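Side-chain contacts in tautomerase (Bordetella trematum, PDB 6VVR), which is a tautomerase-superfamily protein of MIF-like fold, built from two beta-alpha-beta units and assembled as a trimer: residues A[50-53]-A[57-60]; A[86-91]-A[96-101]; A[5-10]-A[17-22]; A[65-70]-A[77-82]; A[25-28]-A[32-35]. One frame throughout, in Å; residues are numbered along the deposited sequence.

Contact 1 (A[50-53]-A[57-60])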
loop_
_atom_site.group_PDB
_atom_site.type_symbol
_atom_site.label_atom_id
_atom_site.label_comp_id
_atom_site.label_asym_id
_atom_site.label_seq_id
_atom_site.Cartn_x
_atom_site.Cartn_y
_atom_site.Cartn_z
ATOM N N VAL A 50 9.338 -12.381 4.839
ATOM C CA VAL A 50 9.355 -11.232 5.733
ATOM C C VAL A 50 10.716 -11.125 6.406
ATOM O O VAL A 50 11.406 -12.127 6.631
ATOM C CB VAL A 50 8.238 -11.294 6.806
ATOM C CG1 VAL A 50 6.899 -11.655 6.189
ATOM C CG2 VAL A 50 8.601 -12.260 7.896
ATOM N N ILE A 51 11.098 -9.890 6.725
ATOM C CA ILE A 51 12.271 -9.623 7.550
ATOM C C ILE A 51 11.911 -8.508 8.523
ATOM O O ILE A 51 11.292 -7.512 8.134
ATOM C CB ILE A 51 13.515 -9.270 6.701
ATOM C CG1 ILE A 51 14.768 -9.133 7.584
ATOM C CG2 ILE A 51 13.294 -8.024 5.875
ATOM C CD1 ILE A 51 16.092 -9.049 6.803
ATOM N N VAL A 52 12.256 -8.694 9.798
ATOM C CA VAL A 52 11.996 -7.713 10.848
ATOM C C VAL A 52 13.292 -7.513 11.614
ATOM O O VAL A 52 13.821 -8.470 12.194
ATOM C CB VAL A 52 10.886 -8.164 11.814
ATOM C CG1 VAL A 52 10.769 -7.179 12.986
ATOM C CG2 VAL A 52 9.545 -8.307 11.084
ATOM N N ALA A 53 13.793 -6.279 11.628
ATOM C CA ALA A 53 15.011 -5.942 12.369
ATOM C C ALA A 53 16.164 -6.848 11.960
ATOM O O ALA A 53 16.960 -7.297 12.791
ATOM C CB ALA A 53 14.773 -6.000 13.885
ATOM N N GLY A 57 12.054 -14.225 8.595
ATOM C CA GLY A 57 11.142 -15.168 9.212
ATOM C C GLY A 57 10.571 -14.754 10.551
ATOM O O GLY A 57 9.754 -15.498 11.115
ATOM N N ALA A 58 10.982 -13.610 11.091
ATOM C CA ALA A 58 10.413 -13.148 12.347
ATOM C C ALA A 58 8.956 -12.758 12.141
ATOM O O ALA A 58 8.555 -12.301 11.067
ATOM C CB ALA A 58 11.211 -11.968 12.899
ATOM N N ALA A 59 8.153 -12.954 13.175
ATOM C CA ALA A 59 6.726 -12.702 13.043
ATOM C C ALA A 59 6.441 -11.205 12.988
ATOM O O ALA A 59 7.129 -10.396 13.621
ATOM C CB ALA A 59 5.966 -13.348 14.202
ATOM N N MET A 60 5.431 -10.838 12.201
ATOM C CA MET A 60 4.957 -9.465 12.143
ATOM C C MET A 60 3.481 -9.468 11.776
ATOM O O MET A 60 2.952 -10.435 11.215
ATOM C CB MET A 60 5.750 -8.616 11.133
ATOM C CG MET A 60 5.573 -8.997 9.673
ATOM S SD MET A 60 4.126 -8.188 8.929
ATOM C CE MET A 60 3.527 -9.519 7.874
#
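The only flat groups that meet here are peptide units: the N-H of Gly57 comes to Val50 O at 2.9 Å, tilted 35° from the carbonyl plane, with a nearly straight N-H...O angle of 167°. This bond belongs to a beta hairpin, in which strand 50-52 runs antiparallel to 55-56, and it illustrates how a short hairpin can fix the start of the loop that follows it. Gly57 has a positive phi of 84°, a conformation that favours glycine, and from there the chain swings back past the side chains of Val50 and Val52. Ala58 lays its methyl against Val52, CB to CB at 4.0 Å. Met60 meets a different branch of Val52: CG2 rests on Met60 CB at 3.8 Å, and the two side chains cross at a slant. Met60 then folds over, its chain bent at both chi2 and chi3, which brings CE within 4.3 Å of Val50 CG1. Met8 of strand 2-8 touches both Val50 and Met60. Strand 50-52 also pairs in an antiparallel ladder with a strand of the second subunit, so the hairpin helps to build the trimer, and Ile51, facing away from the loop, packs on Ala40 of that subunit. Ala58 O is buried with no hydrogen-bonding partner in the model, and Val50 CG2 lies 3.2 Å from it.

Contact 2 (A[86-91]-A[96-101]); sequences AVSASL and KDVRVV
Val98 and Val87 carry most of this contact, with Ser88 a smaller third. Val98 opens strand 98-105 and brings both its methyls against helix 73-91. Val98 CG2 lies 3.8 Å from Val87 CG1, while Val98 CG1 settles closer to the branch point, 3.9 Å from Val87 CB. The two valines meet branch against branch, their side chains set obliquely to each other. In Val87, a chi1 of 175° swings CG1 to the side remote from the backbone N, and it is this methyl that meets both branches of Val98; Leu23 of helix 13-31 packs on the same residue, and Met93, from the loop between helix and strand, touches both valines. Ser88 adds only the flank of its hydroxyl, OG lying 4.0 Å from Val98 CG2. Its polar need is met within the helix, where OG is hydrogen-bonded to Asn84 O.

The turn into the strand is braced on its outer side. Arg99 NH2 donates to Lys96 O and to Val98 O, each at 2.8 Å; both oxygens lie close to the guanidinium plane, although the nitrogen stands well above either carbonyl plane. The two arginine bonds tie the backbone carbonyls of Lys96 and Val98 to one side chain. Separately, Lys96 NZ forms a salt bridge to Asp97 OD1. Helix 73-91 packing on the strand it leads into, with 61-68 and 98-105 parallel neighbours in the sheet, is the second half of a beta-alpha-beta crossover.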
loop_
_atom_site.group_PDB
_atom_site.type_symbol
_atom_site.label_atom_id
_atom_site.label_comp_id
_atom_site.label_asym_id
_atom_site.label_seq_id
_atom_site.Cartn_x
_atom_site.Cartn_y
_atom_site.Cartn_z
ATOM N N ALA A 86 -6.571 -4.945 18.626
ATOM C CA ALA A 86 -7.427 -5.869 17.886
ATOM C C ALA A 86 -6.612 -6.975 17.223
ATOM O O ALA A 86 -7.008 -8.149 17.240
ATOM C CB ALA A 86 -8.250 -5.103 16.846
ATOM N N VAL A 87 -5.467 -6.624 16.633
ATOM C CA VAL A 87 -4.609 -7.642 16.029
ATOM C C VAL A 87 -4.061 -8.577 17.100
ATOM O O VAL A 87 -4.173 -9.802 16.994
ATOM C CB VAL A 87 -3.465 -6.991 15.230
ATOM C CG1 VAL A 87 -2.512 -8.070 14.718
ATOM C CG2 VAL A 87 -4.006 -6.162 14.082
ATOM N N SER A 88 -3.441 -8.006 18.143
ATOM C CA SER A 88 -2.848 -8.827 19.196
ATOM C C SER A 88 -3.862 -9.795 19.788
ATOM O O SER A 88 -3.554 -10.977 19.991
ATOM C CB SER A 88 -2.265 -7.937 20.292
ATOM O OG SER A 88 -1.514 -6.891 19.728
ATOM N N ALA A 89 -5.072 -9.315 20.080
ATOM C CA ALA A 89 -6.072 -10.186 20.691
ATOM C C ALA A 89 -6.547 -11.259 19.718
ATOM O O ALA A 89 -6.591 -12.448 20.065
ATOM C CB ALA A 89 -7.250 -9.362 21.197
ATOM N N SER A 90 -6.897 -10.862 18.489
ATOM C CA SER A 90 -7.495 -11.809 17.548
ATOM C C SER A 90 -6.527 -12.912 17.149
ATOM O O SER A 90 -6.933 -14.053 16.915
ATOM C CB SER A 90 -7.989 -11.079 16.299
ATOM O OG SER A 90 -8.861 -10.027 16.632
ATOM N N LEU A 91 -5.252 -12.599 17.035
ATOM C CA LEU A 91 -4.265 -13.547 16.533
ATOM C C LEU A 91 -3.386 -14.136 17.629
ATOM O O LEU A 91 -2.496 -14.937 17.325
ATOM C CB LEU A 91 -3.368 -12.875 15.474
ATOM C CG LEU A 91 -4.100 -12.251 14.282
ATOM C CD1 LEU A 91 -3.119 -11.885 13.170
ATOM C CD2 LEU A 91 -5.179 -13.178 13.761
ATOM N N LYS A 96 4.079 -5.959 20.567
ATOM C CA LYS A 96 5.344 -5.411 20.091
ATOM C C LYS A 96 5.650 -5.836 18.659
ATOM O O LYS A 96 6.501 -5.218 18.007
ATOM C CB LYS A 96 6.490 -5.836 21.015
ATOM C CG LYS A 96 6.816 -7.327 20.958
ATOM C CD LYS A 96 8.108 -7.667 21.707
ATOM C CE LYS A 96 8.439 -9.154 21.619
ATOM N NZ LYS A 96 8.978 -9.541 20.281
ATOM N N ASP A 97 4.981 -6.878 18.165
ATOM C CA ASP A 97 5.207 -7.424 16.834
ATOM C C ASP A 97 4.259 -6.842 15.794
ATOM O O ASP A 97 4.338 -7.218 14.621
ATOM C CB ASP A 97 5.062 -8.951 16.869
ATOM C CG ASP A 97 6.166 -9.625 17.677
ATOM O OD1 ASP A 97 7.281 -9.063 17.748
ATOM O OD2 ASP A 97 5.922 -10.715 18.237
ATOM N N VAL A 98 3.365 -5.953 16.202
ATOM C CA VAL A 98 2.339 -5.380 15.341
ATOM C C VAL A 98 2.720 -3.939 15.047
ATOM O O VAL A 98 3.264 -3.253 15.915
ATOM C CB VAL A 98 0.960 -5.456 16.023
ATOM C CG1 VAL A 98 -0.130 -4.906 15.113
ATOM C CG2 VAL A 98 0.653 -6.892 16.417
ATOM N N ARG A 99 2.442 -3.481 13.826
ATOM C CA ARG A 99 2.599 -2.082 13.460
ATOM C C ARG A 99 1.332 -1.599 12.764
ATOM O O ARG A 99 0.692 -2.357 12.030
ATOM C CB ARG A 99 3.809 -1.869 12.543
ATOM C CG ARG A 99 5.163 -2.035 13.227
ATOM C CD ARG A 99 5.353 -1.060 14.395
ATOM N NE ARG A 99 6.674 -1.223 15.019
ATOM C CZ ARG A 99 6.952 -2.115 15.969
ATOM N NH1 ARG A 99 8.181 -2.189 16.473
ATOM N NH2 ARG A 99 6.009 -2.935 16.418
ATOM N N VAL A 100 0.979 -0.334 13.001
ATOM C CA VAL A 100 -0.153 0.329 12.357
ATOM C C VAL A 100 0.360 1.606 11.712
ATOM O O VAL A 100 1.081 2.371 12.357
ATOM C CB VAL A 100 -1.271 0.677 13.358
ATOM C CG1 VAL A 100 -2.442 1.359 12.623
ATOM C CG2 VAL A 100 -1.730 -0.543 14.112
ATOM N N VAL A 101 -0.016 1.843 10.456
ATOM C CA VAL A 101 0.365 3.043 9.718
ATOM C C VAL A 101 -0.906 3.731 9.242
ATOM O O VAL A 101 -1.755 3.096 8.606
ATOM C CB VAL A 101 1.261 2.713 8.513
ATOM C CG1 VAL A 101 1.630 3.995 7.761
ATOM C CG2 VAL A 101 2.485 1.938 8.964
#

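Contact 3 (A[5-10]-A[17-22]); sequences VHIMQG and TALLKA
Leu19 meets Ile7 and Val5 through a single methyl, and that is the tight part of the contact. Leu19 CD2 reaches Ile7 CG2 at 4.1 Å, the two side chains extending toward each other tip to tip, and the same methyl lies 4.3 Å from Val5 CG1. One leucine branch on helix 13-31 therefore serves two residues on one face of strand 2-8. In Ile7 it is CG1 that sits between the backbone N and the carbonyl carbon (chi1 64°), leaving CG2 to face the leucine. Leu91 of helix 73-91 touches Ile7 and Leu19, so the second helix adds to the apolar cluster.

Away from this point the fit slackens. Leu20, one position further along the helix, comes no nearer than 5.3 Å, measured from its CD2 to Val5 CG2, and packs instead on Ala48 of the third subunit. Ala18 and Lys21 lie on the exposed flank of the helix, and Gln9 and Gly10 are likewise exposed where the chain leaves the strand. On the opposite face of the strand, the ring of His6 is held at both nitrogens, ND1 by Tyr45 OH and NE2 by Asn4 OD1, and it also packs on Ile41 of the second subunit. Between helix and strand themselves only methyl groups meet, which suggests that, between these two segments of the beta-alpha-beta unit, placement rests on shape and the exclusion of water, with no directional bond to set it.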
loop_
_atom_site.group_PDB
_atom_site.type_symbol
_atom_site.label_atom_id
_atom_site.label_comp_id
_atom_site.label_asym_id
_atom_site.label_seq_id
_atom_site.Cartn_x
_atom_site.Cartn_y
_atom_site.Cartn_z
ATOM N N VAL A 5 -4.383 -5.353 5.484
ATOM C CA VAL A 5 -3.825 -6.018 6.650
ATOM C C VAL A 5 -2.924 -7.146 6.181
ATOM O O VAL A 5 -3.265 -7.884 5.249
ATOM C CB VAL A 5 -4.942 -6.566 7.557
ATOM C CG1 VAL A 5 -4.351 -7.118 8.850
ATOM C CG2 VAL A 5 -5.947 -5.473 7.822
ATOM N N HIS A 6 -1.789 -7.297 6.850
ATOM C CA HIS A 6 -0.714 -8.166 6.394
ATOM C C HIS A 6 -0.273 -9.003 7.581
ATOM O O HIS A 6 0.175 -8.445 8.583
ATOM C CB HIS A 6 0.437 -7.318 5.840
ATOM C CG HIS A 6 -0.008 -6.340 4.796
ATOM N ND1 HIS A 6 0.078 -6.606 3.446
ATOM C CD2 HIS A 6 -0.583 -5.116 4.903
ATOM C CE1 HIS A 6 -0.404 -5.580 2.765
ATOM N NE2 HIS A 6 -0.814 -4.664 3.626
ATOM N N ILE A 7 -0.459 -10.322 7.497
ATOM C CA ILE A 7 -0.220 -11.210 8.629
ATOM C C ILE A 7 0.586 -12.408 8.154
ATOM O O ILE A 7 0.704 -12.679 6.960
ATOM C CB ILE A 7 -1.524 -11.677 9.313
ATOM C CG1 ILE A 7 -2.370 -12.508 8.360
ATOM C CG2 ILE A 7 -2.318 -10.485 9.825
ATOM C CD1 ILE A 7 -3.575 -13.155 9.037
ATOM N N MET A 8 1.152 -13.124 9.118
ATOM C CA MET A 8 1.891 -14.333 8.809
ATOM C C MET A 8 0.921 -15.455 8.461
ATOM O O MET A 8 -0.189 -15.531 8.999
ATOM C CB MET A 8 2.763 -14.753 9.997
ATOM C CG MET A 8 3.718 -13.677 10.493
ATOM S SD MET A 8 4.682 -12.995 9.138
ATOM C CE MET A 8 5.638 -14.413 8.620
ATOM N N GLN A 9 1.346 -16.320 7.544
ATOM C CA GLN A 9 0.648 -17.579 7.320
ATOM C C GLN A 9 0.548 -18.359 8.625
ATOM O O GLN A 9 1.414 -18.266 9.497
ATOM C CB GLN A 9 1.388 -18.432 6.286
ATOM C CG GLN A 9 1.228 -18.005 4.842
ATOM C CD GLN A 9 1.982 -18.923 3.894
ATOM O OE1 GLN A 9 2.575 -19.916 4.318
ATOM N NE2 GLN A 9 1.973 -18.588 2.609
ATOM N N GLY A 10 -0.508 -19.147 8.756
ATOM C CA GLY A 10 -0.620 -20.071 9.866
ATOM C C GLY A 10 -1.841 -19.903 10.735
ATOM O O GLY A 10 -2.112 -20.789 11.560
ATOM N N THR A 17 -11.200 -14.571 10.103
ATOM C CA THR A 17 -12.531 -13.964 10.104
ATOM C C THR A 17 -12.724 -13.052 11.306
ATOM O O THR A 17 -13.198 -11.915 11.170
ATOM C CB THR A 17 -13.605 -15.052 10.113
ATOM O OG1 THR A 17 -13.570 -15.762 8.877
ATOM C CG2 THR A 17 -14.982 -14.444 10.319
ATOM N N ALA A 18 -12.395 -13.549 12.498
ATOM C CA ALA A 18 -12.558 -12.748 13.704
ATOM C C ALA A 18 -11.672 -11.518 13.670
ATOM O O ALA A 18 -12.070 -10.456 14.162
ATOM C CB ALA A 18 -12.253 -13.590 14.944
ATOM N N LEU A 19 -10.482 -11.637 13.079
ATOM C CA LEU A 19 -9.596 -10.483 12.970
ATOM C C LEU A 19 -10.247 -9.377 12.145
ATOM O O LEU A 19 -10.264 -8.213 12.552
ATOM C CB LEU A 19 -8.261 -10.908 12.353
ATOM C CG LEU A 19 -7.354 -9.760 11.885
ATOM C CD1 LEU A 19 -6.847 -8.949 13.083
ATOM C CD2 LEU A 19 -6.191 -10.266 11.046
ATOM N N LEU A 20 -10.798 -9.730 10.981
ATOM C CA LEU A 20 -11.442 -8.733 10.128
ATOM C C LEU A 20 -12.569 -8.020 10.860
ATOM O O LEU A 20 -12.669 -6.789 10.825
ATOM C CB LEU A 20 -11.970 -9.393 8.853
ATOM C CG LEU A 20 -10.923 -9.852 7.845
ATOM C CD1 LEU A 20 -11.576 -10.707 6.764
ATOM C CD2 LEU A 20 -10.207 -8.640 7.252
ATOM N N LYS A 21 -13.439 -8.787 11.528
ATOM C CA LYS A 21 -14.514 -8.179 12.302
ATOM C C LYS A 21 -13.966 -7.315 13.429
ATOM O O LYS A 21 -14.483 -6.220 13.685
ATOM C CB LYS A 21 -15.428 -9.265 12.865
ATOM C CG LYS A 21 -16.159 -10.058 11.803
ATOM C CD LYS A 21 -17.157 -11.009 12.450
ATOM C CE LYS A 21 -17.942 -11.787 11.411
ATOM N NZ LYS A 21 -19.238 -12.290 11.970
ATOM N N ALA A 22 -12.932 -7.795 14.128
ATOM C CA ALA A 22 -12.382 -7.016 15.236
ATOM C C ALA A 22 -11.748 -5.724 14.742
ATOM O O ALA A 22 -11.824 -4.695 15.417
ATOM C CB ALA A 22 -11.365 -7.837 16.026
#

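Contact 4 (A[65-70]-A[77-82])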
loop_
_atom_site.group_PDB
_atom_site.type_symbol
_atom_site.label_atom_id
_atom_site.label_comp_id
_atom_site.label_asym_id
_atom_site.label_seq_id
_atom_site.Cartn_x
_atom_site.Cartn_y
_atom_site.Cartn_z
ATOM N N VAL A 65 -3.752 1.920 7.050
ATOM C CA VAL A 65 -5.041 2.609 7.066
ATOM C C VAL A 65 -4.939 3.843 6.185
ATOM O O VAL A 65 -4.166 4.763 6.485
ATOM C CB VAL A 65 -5.461 3.021 8.484
ATOM C CG1 VAL A 65 -6.862 3.641 8.453
ATOM C CG2 VAL A 65 -5.372 1.847 9.452
ATOM N N ASP A 66 -5.711 3.866 5.100
ATOM C CA ASP A 66 -5.913 5.081 4.327
ATOM C C ASP A 66 -7.226 5.687 4.794
ATOM O O ASP A 66 -8.280 5.047 4.685
ATOM C CB ASP A 66 -5.943 4.792 2.825
ATOM C CG ASP A 66 -4.607 4.309 2.302
ATOM O OD1 ASP A 66 -3.564 4.874 2.685
ATOM O OD2 ASP A 66 -4.590 3.354 1.517
ATOM N N LEU A 67 -7.163 6.883 5.363
ATOM C CA LEU A 67 -8.355 7.499 5.924
ATOM C C LEU A 67 -8.396 8.986 5.600
ATOM O O LEU A 67 -7.370 9.631 5.375
ATOM C CB LEU A 67 -8.450 7.287 7.442
ATOM C CG LEU A 67 -7.649 8.208 8.362
ATOM C CD1 LEU A 67 -8.081 8.016 9.807
ATOM C CD2 LEU A 67 -6.157 7.943 8.199
ATOM N N ILE A 68 -9.617 9.516 5.569
ATOM C CA ILE A 68 -9.808 10.925 5.275
ATOM C C ILE A 68 -9.114 11.775 6.330
ATOM O O ILE A 68 -9.245 11.540 7.537
ATOM C CB ILE A 68 -11.307 11.240 5.184
ATOM C CG1 ILE A 68 -11.907 10.515 3.981
ATOM C CG2 ILE A 68 -11.521 12.741 5.052
ATOM C CD1 ILE A 68 -13.434 10.424 4.031
ATOM N N ALA A 69 -8.373 12.779 5.867
ATOM C CA ALA A 69 -7.658 13.683 6.751
ATOM C C ALA A 69 -8.632 14.454 7.634
ATOM O O ALA A 69 -9.828 14.565 7.343
ATOM C CB ALA A 69 -6.815 14.667 5.938
ATOM N N GLY A 70 -8.105 14.990 8.730
ATOM C CA GLY A 70 -8.879 15.825 9.629
ATOM C C GLY A 70 -9.100 15.256 11.015
ATOM O O GLY A 70 -9.620 15.973 11.880
ATOM N N ALA A 77 -4.456 8.611 17.650
ATOM C CA ALA A 77 -3.810 7.783 18.663
ATOM C C ALA A 77 -4.737 6.670 19.136
ATOM O O ALA A 77 -4.316 5.515 19.266
ATOM C CB ALA A 77 -3.355 8.649 19.840
ATOM N N ALA A 78 -6.005 6.998 19.396
ATOM C CA ALA A 78 -6.976 5.980 19.783
ATOM C C ALA A 78 -7.101 4.903 18.715
ATOM O O ALA A 78 -7.241 3.714 19.032
ATOM C CB ALA A 78 -8.335 6.628 20.039
ATOM N N LEU A 79 -7.053 5.303 17.441
ATOM C CA LEU A 79 -7.220 4.347 16.348
ATOM C C LEU A 79 -6.028 3.395 16.256
ATOM O O LEU A 79 -6.210 2.183 16.117
ATOM C CB LEU A 79 -7.435 5.098 15.026
ATOM C CG LEU A 79 -7.554 4.305 13.720
ATOM C CD1 LEU A 79 -8.756 3.364 13.719
ATOM C CD2 LEU A 79 -7.634 5.274 12.538
ATOM N N ILE A 80 -4.802 3.929 16.322
ATOM C CA ILE A 80 -3.605 3.085 16.290
ATOM C C ILE A 80 -3.625 2.100 17.445
ATOM O O ILE A 80 -3.343 0.907 17.279
ATOM C CB ILE A 80 -2.329 3.954 16.334
ATOM C CG1 ILE A 80 -2.178 4.756 15.039
ATOM C CG2 ILE A 80 -1.098 3.091 16.608
ATOM C CD1 ILE A 80 -1.113 5.831 15.111
ATOM N N LEU A 81 -3.968 2.590 18.634
ATOM C CA LEU A 81 -3.995 1.735 19.815
ATOM C C LEU A 81 -5.050 0.648 19.677
ATOM O O LEU A 81 -4.774 -0.524 19.959
ATOM C CB LEU A 81 -4.256 2.584 21.060
ATOM C CG LEU A 81 -4.182 1.940 22.447
ATOM C CD1 LEU A 81 -2.800 1.360 22.708
ATOM C CD2 LEU A 81 -4.522 2.981 23.511
ATOM N N ALA A 82 -6.256 1.018 19.234
ATOM C CA ALA A 82 -7.344 0.050 19.134
ATOM C C ALA A 82 -7.067 -0.989 18.056
ATOM O O ALA A 82 -7.399 -2.169 18.221
ATOM C CB ALA A 82 -8.668 0.768 18.861
#
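Val65 and Leu67 sit on the extended backbone of strand 61-68, facing helix 73-91 and Leu79, with the nearest CA atoms, those of Val65 and Ile80, 9.3 Å apart. That spacing leaves the backbones clear of each other, and side chains must bridge it. Leu79 does so from the helix. Its side chain extends toward the sheet, and CD2 meets Leu67 CD1 at 3.9 Å. The two leucines approach end on, each offering a terminal methyl. Leu67 attains this with an unusual first torsion of 81°, which holds its CG in the crowded position between the backbone N and the carbonyl carbon. Val65, two residues earlier on the same face, makes a looser touch: its CG1 is 4.5 Å from the same Leu79 CD2.

Other elements close round the leucine. Ser30 and Ile31 of helix 13-31 also touch Leu79, and Leu102 of the neighbouring strand 98-105 packs on both Leu79 and Val65. On the far face of the strand, Asp66 has quite different partners: OD1 forms a salt bridge with Arg103 of the same chain and OD2 with Arg103 of the third subunit. The strand thus packs Val65 and Leu67 against its own helix, with Asp66 on the far face reaching another chain of the trimer. Since methyls alone meet between helix and strand in this first half of the beta-alpha-beta unit, the contact probably owes its stability to dispersion and the burial of hydrocarbon, while Asp66 divides its ionic links between its own chain and the third subunit.

Contact 5 (A[25-28]-A[32-35])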
loop_
_atom_site.group_PDB
_atom_site.type_symbol
_atom_site.label_atom_id
_atom_site.label_comp_id
_atom_site.label_asym_id
_atom_site.label_seq_id
_atom_site.Cartn_x
_atom_site.Cartn_y
_atom_site.Cartn_z
ATOM N N ASP A 25 -14.742 -3.304 13.840
ATOM C CA ASP A 25 -15.289 -2.741 15.075
ATOM C C ASP A 25 -14.311 -1.785 15.749
ATOM O O ASP A 25 -14.722 -0.782 16.338
ATOM C CB ASP A 25 -15.670 -3.851 16.052
ATOM C CG ASP A 25 -16.627 -3.374 17.117
ATOM O OD1 ASP A 25 -17.639 -2.707 16.781
ATOM O OD2 ASP A 25 -16.351 -3.622 18.310
ATOM N N ALA A 26 -13.011 -2.071 15.674
ATOM C CA ALA A 26 -12.040 -1.177 16.298
ATOM C C ALA A 26 -12.050 0.184 15.625
ATOM O O ALA A 26 -11.878 1.213 16.287
ATOM C CB ALA A 26 -10.638 -1.790 16.254
ATOM N N VAL A 27 -12.270 0.216 14.306
ATOM C CA VAL A 27 -12.356 1.497 13.608
ATOM C C VAL A 27 -13.589 2.261 14.064
ATOM O O VAL A 27 -13.526 3.452 14.383
ATOM C CB VAL A 27 -12.368 1.294 12.084
ATOM C CG1 VAL A 27 -12.532 2.643 11.393
ATOM C CG2 VAL A 27 -11.096 0.600 11.620
ATOM N N VAL A 28 -14.734 1.582 14.081
ATOM C CA VAL A 28 -15.981 2.221 14.487
ATOM C C VAL A 28 -15.874 2.751 15.912
ATOM O O VAL A 28 -16.227 3.901 16.188
ATOM C CB VAL A 28 -17.148 1.225 14.329
ATOM C CG1 VAL A 28 -18.442 1.801 14.913
ATOM C CG2 VAL A 28 -17.322 0.850 12.855
ATOM N N GLY A 32 -15.344 6.601 15.633
ATOM C CA GLY A 32 -16.724 6.897 15.296
ATOM C C GLY A 32 -17.012 6.978 13.813
ATOM O O GLY A 32 -17.946 7.681 13.410
ATOM N N ALA A 33 -16.222 6.297 12.981
ATOM C CA ALA A 33 -16.490 6.290 11.555
ATOM C C ALA A 33 -17.787 5.533 11.278
ATOM O O ALA A 33 -18.086 4.546 11.951
ATOM C CB ALA A 33 -15.336 5.637 10.794
ATOM N N PRO A 34 -18.578 5.979 10.301
ATOM C CA PRO A 34 -19.758 5.199 9.911
ATOM C C PRO A 34 -19.334 3.822 9.432
ATOM O O PRO A 34 -18.367 3.681 8.681
ATOM C CB PRO A 34 -20.378 6.021 8.773
ATOM C CG PRO A 34 -19.723 7.368 8.836
ATOM C CD PRO A 34 -18.361 7.131 9.415
ATOM N N LEU A 35 -20.065 2.802 9.889
ATOM C CA LEU A 35 -19.751 1.430 9.513
ATOM C C LEU A 35 -19.617 1.273 8.001
ATOM O O LEU A 35 -18.748 0.536 7.519
ATOM C CB LEU A 35 -20.823 0.493 10.056
ATOM C CG LEU A 35 -20.642 -0.965 9.681
ATOM C CD1 LEU A 35 -19.380 -1.481 10.352
ATOM C CD2 LEU A 35 -21.861 -1.765 10.096
#
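Val27 is the first residue of 25-28 to touch the returning chain, its CG1 lying 4.1 Å from Ala33 CB. Pro1 packs on both residues, and Leu83 of helix 73-91 packs on Val27, so this side of the turn is buried. Val28 follows and buries the most surface here. Its carbonyl oxygen takes the N-H of Gly32 at 2.9 Å, a bent bond with an N-H...O angle of 131°, and Gly32 CA also lies close, 3.2 Å from Val28 O. This is the end of helix 13-31 within the first beta-alpha-beta unit: Gly32, the first residue to leave the helical conformation, has a positive phi of 68°, a left-handed backbone that suits glycine and bends the chain off the helix axis toward strand 39-45. The side chain of Val28 lies against the departing chain. Its CG2, the methyl placed beside the backbone N by a chi1 of 173°, is 3.9 Å from Ala33 O and 4.0 Å from Leu35 CD1, the valine and leucine crossing rather than running alongside each other. Leu35 in turn packs on Gly54 of the third subunit.

Along the chain the contacts come in the order 3, 5, 1, 4, 2, each closing before the next opens. Contacts 3 and 4 join the two helices to neighbouring strands of one four-stranded sheet, their centres about 18 Å apart without touching. Contact 2 touches both, 9 Å from contact 3 and 14 Å from contact 4, centre to centre, and shares helix 73-91 with the latter. Contact 5 finishes the helix that contact 3 uses and touches contacts 2 and 4. Contact 1 stands at the opposite end, 29 Å from contact 5 between centres, meeting contacts 2 and 3. The two helices thus pack against each other and on one sheet, while a peripheral hairpin extends toward the second subunit of the trimer.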